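PDB 5FLW: Exo-beta-1,3-galactanase from Bifidobacterium bifidum, which probably hydrolyses beta-1,3-galactans from their chain ends to release galactose, acting as a glycoside hydrolase of family 43. Local coordinates for residues I64-Q69 against Y95-H100; F142-G147 against T221-P226. All coordinates share one frame; numbering follows the deposited sequence.

Both contacts join successive four-stranded antiparallel sheets of the chain, consistent with the five-bladed beta-propeller of family 43. Contact 1 joins the sheet that ends with strand 60-66 to the one holding strand 95-102, while contact 2 joins the sheets that begin with strands 139-143 and 191-196. No strand is shared, and the nearest atoms of the two contacts lie about 8 Å apart. The touching residues of both are buried. In contact 1 they are wholly aliphatic or thioether groups, meeting between a strand end and a strand. In contact 2 one leucine methyl of a turn rests on a phenylalanine ring and an aspartate carboxylate, and polar bonds shape the turns beside it.

Contact 1. Residues I64-Q69 against Y95-H100; sequences IVLDVQ and YVMYIH
The sulfur of Met97 is the heteroatom of this contact, and two carbons of Leu66 settle on it: SD lies 3.8 Å from Leu66 CD2 and 3.9 Å from Leu66 CB. Such an atom is polarisable yet makes little demand for hydrogen bonds, so it suits a buried aliphatic setting. The methionine chain runs extended from its backbone, with CG anti to N (chi1 -178°), and bends only at the last torsion (chi3 -71°). That bend turns the methyl toward Val65, whose CG2 stands 4.0 Å from Met97 CE, and the two side chains cross at about a right angle. One flexible residue thus meets two neighbours, with its sulfur on Leu66 and its methyl on Val65. Leu66 also reaches further along the strand, where its CD2 comes within 4.5 Å of Ile99 CD1, a looser touch. Met97 and Ile99 alternate with Tyr98, whose CB points away, as expected for an extended strand facing a neighbour with every second residue. Val48 of strand 48-53 touches Leu66, Met97 and Ile99 alike, and Tyr35 packs on Val65 and Met97. The chain turns a corner at Val65, Leu66 still pairs with Val48, and only after it does the loop begin; there Gln69 NE2 donates to Asp67 O at 2.9 Å, from above the carbonyl plane, tying the loop back on itself. Across the interface, then, the attraction is dispersion and hydrophobic burial, so the two propeller blades are held here by the fit of aliphatic and thioether groups, without a polar bond between the two segments.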
# COMPACT_ATOMS: atom_id res chain seq x y z
N ILE A 64 0.80 8.39 -16.53
CA ILE A 64 0.14 9.00 -15.38
C ILE A 64 -1.37 8.82 -15.55
O ILE A 64 -1.96 9.33 -16.51
CB ILE A 64 0.52 10.49 -15.25
CG1 ILE A 64 2.04 10.63 -14.93
CG2 ILE A 64 -0.31 11.20 -14.18
CD1 ILE A 64 2.59 12.03 -14.96
N VAL A 65 -1.99 8.09 -14.61
CA VAL A 65 -3.41 7.76 -14.67
C VAL A 65 -4.27 8.65 -13.75
O VAL A 65 -5.50 8.69 -13.93
CB VAL A 65 -3.68 6.25 -14.44
CG1 VAL A 65 -2.92 5.42 -15.49
CG2 VAL A 65 -3.29 5.78 -13.04
N LEU A 66 -3.67 9.35 -12.79
CA LEU A 66 -4.34 10.40 -12.02
C LEU A 66 -3.40 11.61 -12.08
O LEU A 66 -2.29 11.57 -11.55
CB LEU A 66 -4.64 9.99 -10.58
CG LEU A 66 -5.25 11.09 -9.70
CD1 LEU A 66 -6.56 11.59 -10.27
CD2 LEU A 66 -5.40 10.65 -8.23
N ASP A 67 -3.83 12.65 -12.78
CA ASP A 67 -2.97 13.80 -13.02
C ASP A 67 -2.92 14.71 -11.80
O ASP A 67 -3.80 14.69 -10.93
CB ASP A 67 -3.53 14.64 -14.16
CG ASP A 67 -3.30 14.01 -15.52
OD1 ASP A 67 -2.21 13.45 -15.74
OD2 ASP A 67 -4.22 14.08 -16.37
N VAL A 68 -1.87 15.53 -11.76
CA VAL A 68 -1.91 16.74 -10.95
C VAL A 68 -3.15 17.54 -11.36
O VAL A 68 -3.46 17.67 -12.55
CB VAL A 68 -0.63 17.56 -11.19
CG1 VAL A 68 -0.66 18.82 -10.34
CG2 VAL A 68 0.60 16.74 -10.91
N GLN A 69 -3.87 18.06 -10.37
CA GLN A 69 -5.12 18.79 -10.60
C GLN A 69 -4.86 20.31 -10.54
O GLN A 69 -3.73 20.76 -10.31
CB GLN A 69 -6.19 18.30 -9.60
CG GLN A 69 -6.45 16.75 -9.69
CD GLN A 69 -7.07 16.33 -11.04
OE1 GLN A 69 -8.02 16.97 -11.52
NE2 GLN A 69 -6.54 15.28 -11.66
N TYR A 95 -13.52 1.25 -11.43
CA TYR A 95 -12.25 1.20 -10.71
C TYR A 95 -12.13 2.48 -9.88
O TYR A 95 -12.17 3.59 -10.42
CB TYR A 95 -11.11 1.09 -11.72
CG TYR A 95 -11.19 -0.21 -12.48
CD1 TYR A 95 -11.98 -0.34 -13.63
CD2 TYR A 95 -10.51 -1.36 -12.01
CE1 TYR A 95 -12.06 -1.55 -14.30
CE2 TYR A 95 -10.60 -2.57 -12.68
CZ TYR A 95 -11.36 -2.65 -13.82
OH TYR A 95 -11.46 -3.84 -14.49
N VAL A 96 -12.03 2.32 -8.55
CA VAL A 96 -11.99 3.44 -7.63
C VAL A 96 -10.57 3.53 -7.06
O VAL A 96 -10.02 2.53 -6.58
CB VAL A 96 -13.03 3.32 -6.51
CG1 VAL A 96 -13.02 4.58 -5.66
CG2 VAL A 96 -14.43 3.02 -7.07
N MET A 97 -9.99 4.73 -7.13
CA MET A 97 -8.69 5.01 -6.57
C MET A 97 -8.83 5.83 -5.29
O MET A 97 -9.66 6.74 -5.20
CB MET A 97 -7.82 5.75 -7.58
CG MET A 97 -6.42 6.04 -7.07
SD MET A 97 -5.35 6.86 -8.32
CE MET A 97 -5.09 5.50 -9.47
N TYR A 98 -8.02 5.46 -4.28
CA TYR A 98 -7.92 6.15 -2.99
C TYR A 98 -6.50 6.69 -2.85
O TYR A 98 -5.55 6.06 -3.31
CB TYR A 98 -8.23 5.18 -1.83
CG TYR A 98 -9.47 4.37 -2.12
CD1 TYR A 98 -10.74 4.89 -1.86
CD2 TYR A 98 -9.37 3.11 -2.71
CE1 TYR A 98 -11.90 4.16 -2.17
CE2 TYR A 98 -10.51 2.38 -3.04
CZ TYR A 98 -11.78 2.90 -2.76
OH TYR A 98 -12.91 2.19 -3.07
N ILE A 99 -6.36 7.86 -2.22
CA ILE A 99 -5.03 8.46 -2.08
C ILE A 99 -5.00 9.21 -0.76
O ILE A 99 -6.01 9.73 -0.30
CB ILE A 99 -4.67 9.35 -3.31
CG1 ILE A 99 -3.18 9.71 -3.34
CG2 ILE A 99 -5.52 10.60 -3.36
CD1 ILE A 99 -2.76 10.21 -4.66
N HIS A 100 -3.83 9.23 -0.14
CA HIS A 100 -3.65 10.08 1.03
C HIS A 100 -3.45 11.51 0.52
O HIS A 100 -2.39 11.82 -0.05
CB HIS A 100 -2.49 9.58 1.89
CG HIS A 100 -2.03 10.54 2.97
ND1 HIS A 100 -0.80 10.40 3.60
CD2 HIS A 100 -2.62 11.63 3.53
CE1 HIS A 100 -0.66 11.37 4.49
NE2 HIS A 100 -1.74 12.13 4.47

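Contact 2. Residues F142-G147 against T221-P226; sequences FQDEDG and TDLHGP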
# COMPACT_ATOMS: atom_id res chain seq x y z
N PHE A 142 -8.11 -3.63 1.07
CA PHE A 142 -8.32 -5.07 1.10
C PHE A 142 -9.72 -5.38 0.58
O PHE A 142 -10.70 -4.72 0.95
CB PHE A 142 -8.08 -5.65 2.50
CG PHE A 142 -8.43 -7.12 2.62
CD1 PHE A 142 -7.62 -8.10 2.06
CD2 PHE A 142 -9.59 -7.52 3.28
CE1 PHE A 142 -7.96 -9.43 2.15
CE2 PHE A 142 -9.92 -8.85 3.37
CZ PHE A 142 -9.11 -9.80 2.80
N GLN A 143 -9.82 -6.38 -0.29
CA GLN A 143 -11.09 -6.86 -0.83
C GLN A 143 -11.27 -8.32 -0.42
O GLN A 143 -10.45 -9.18 -0.78
CB GLN A 143 -11.12 -6.70 -2.34
CG GLN A 143 -12.41 -7.10 -2.97
CD GLN A 143 -12.45 -6.74 -4.43
OE1 GLN A 143 -11.64 -7.23 -5.23
NE2 GLN A 143 -13.37 -5.84 -4.78
N ASP A 144 -12.33 -8.59 0.35
CA ASP A 144 -12.59 -9.91 0.92
C ASP A 144 -13.32 -10.81 -0.10
O ASP A 144 -13.77 -10.36 -1.17
CB ASP A 144 -13.35 -9.76 2.24
CG ASP A 144 -13.04 -10.87 3.25
OD1 ASP A 144 -12.50 -11.94 2.87
OD2 ASP A 144 -13.37 -10.66 4.43
N GLU A 145 -13.45 -12.10 0.27
CA GLU A 145 -13.98 -13.11 -0.64
C GLU A 145 -15.46 -12.86 -0.96
O GLU A 145 -15.93 -13.25 -2.03
CB GLU A 145 -13.79 -14.52 -0.07
CG GLU A 145 -13.90 -15.64 -1.11
CD GLU A 145 -13.21 -16.93 -0.68
OE1 GLU A 145 -12.87 -17.04 0.52
OE2 GLU A 145 -13.00 -17.82 -1.54
N ASP A 146 -16.18 -12.23 -0.04
CA ASP A 146 -17.59 -11.90 -0.23
C ASP A 146 -17.80 -10.63 -1.06
O ASP A 146 -18.95 -10.23 -1.24
CB ASP A 146 -18.27 -11.75 1.13
CG ASP A 146 -17.80 -10.50 1.92
OD1 ASP A 146 -16.76 -9.87 1.62
OD2 ASP A 146 -18.47 -10.16 2.92
N GLY A 147 -16.72 -9.97 -1.50
CA GLY A 147 -16.82 -8.74 -2.27
C GLY A 147 -16.77 -7.47 -1.46
O GLY A 147 -16.79 -6.38 -2.04
N THR A 221 -9.33 -13.81 12.93
CA THR A 221 -10.30 -14.57 12.15
C THR A 221 -11.51 -13.73 11.76
O THR A 221 -12.37 -14.19 11.00
CB THR A 221 -10.75 -15.80 12.95
OG1 THR A 221 -11.39 -15.37 14.14
CG2 THR A 221 -9.55 -16.64 13.36
N ASP A 222 -11.59 -12.50 12.26
CA ASP A 222 -12.62 -11.56 11.86
C ASP A 222 -11.94 -10.21 11.80
O ASP A 222 -11.12 -9.90 12.66
CB ASP A 222 -13.74 -11.54 12.93
CG ASP A 222 -14.99 -10.82 12.44
OD1 ASP A 222 -14.92 -9.59 12.28
OD2 ASP A 222 -16.01 -11.48 12.19
N LEU A 223 -12.27 -9.42 10.76
CA LEU A 223 -11.66 -8.10 10.59
C LEU A 223 -11.99 -7.16 11.75
O LEU A 223 -11.23 -6.21 12.01
CB LEU A 223 -12.06 -7.46 9.25
CG LEU A 223 -11.44 -8.08 8.00
CD1 LEU A 223 -12.21 -7.66 6.77
CD2 LEU A 223 -9.99 -7.72 7.85
N HIS A 224 -13.11 -7.39 12.45
CA HIS A 224 -13.38 -6.67 13.69
C HIS A 224 -12.47 -7.10 14.84
O HIS A 224 -12.46 -6.45 15.89
CB HIS A 224 -14.83 -6.88 14.14
CG HIS A 224 -15.84 -6.38 13.17
ND1 HIS A 224 -16.35 -7.16 12.16
CD2 HIS A 224 -16.45 -5.17 13.06
CE1 HIS A 224 -17.23 -6.46 11.46
NE2 HIS A 224 -17.31 -5.25 11.99
N GLY A 225 -11.73 -8.20 14.69
CA GLY A 225 -10.92 -8.69 15.79
C GLY A 225 -11.58 -9.83 16.54
O GLY A 225 -12.66 -10.32 16.14
N PRO A 226 -10.97 -10.26 17.67
CA PRO A 226 -9.74 -9.70 18.24
C PRO A 226 -8.50 -9.91 17.38
O PRO A 226 -8.29 -10.98 16.79
CB PRO A 226 -9.54 -10.49 19.54
CG PRO A 226 -10.43 -11.66 19.46
CD PRO A 226 -11.52 -11.37 18.48
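Two type I beta turns on successive blades of the propeller, Asp144 to Gly147 and Asp222 to Gly225, meet through Leu223. Its CD1 methyl is the probe: it lies 4.0 Å from Asp144 OD2 and 4.3 Å from Phe142 CE2, approaching the ring obliquely. Leu223 has CG anti to its carbonyl carbon and beside its backbone N (chi1 -71°), which sends the branched end out from the turn toward the other blade. A leucine suits this place because one methyl can rest against an aromatic carbon and a carboxylate oxygen whose polar needs are met elsewhere. Asp144 OD2 is hydrogen-bonded by Tyr200 OH, and OD1 forms a salt bridge with Lys195. OD1 also accepts from Glu145 N at 2.8 Å, met on its anti side and 30° out of the carboxylate plane, which steadies the start of the turn. Replacing Asp144 by alanine would probably leave Lys195 without this counter-charge, deprive Tyr200 OH and Glu145 N of their acceptor, and open a gap beside the leucine methyl. In the facing turn Asp222 OD1 is gripped twice. His224 N reaches its anti lone pair at 2.9 Å, making an Asx turn, and His224 ND1 reaches its syn lone pair at 2.8 Å, in the plane of the imidazole. Both turns close on glycine, Gly147 and Gly225, with positive phi, where a side chain would press on the preceding carbonyl oxygen. The first turn links strand 139-143 to strand 149-155, and the second follows strand 216-220; between them Leu223 also packs on Tyr150 of strand 149-155, Val176 of strand 172-179 and Tyr200 of strand 199-205.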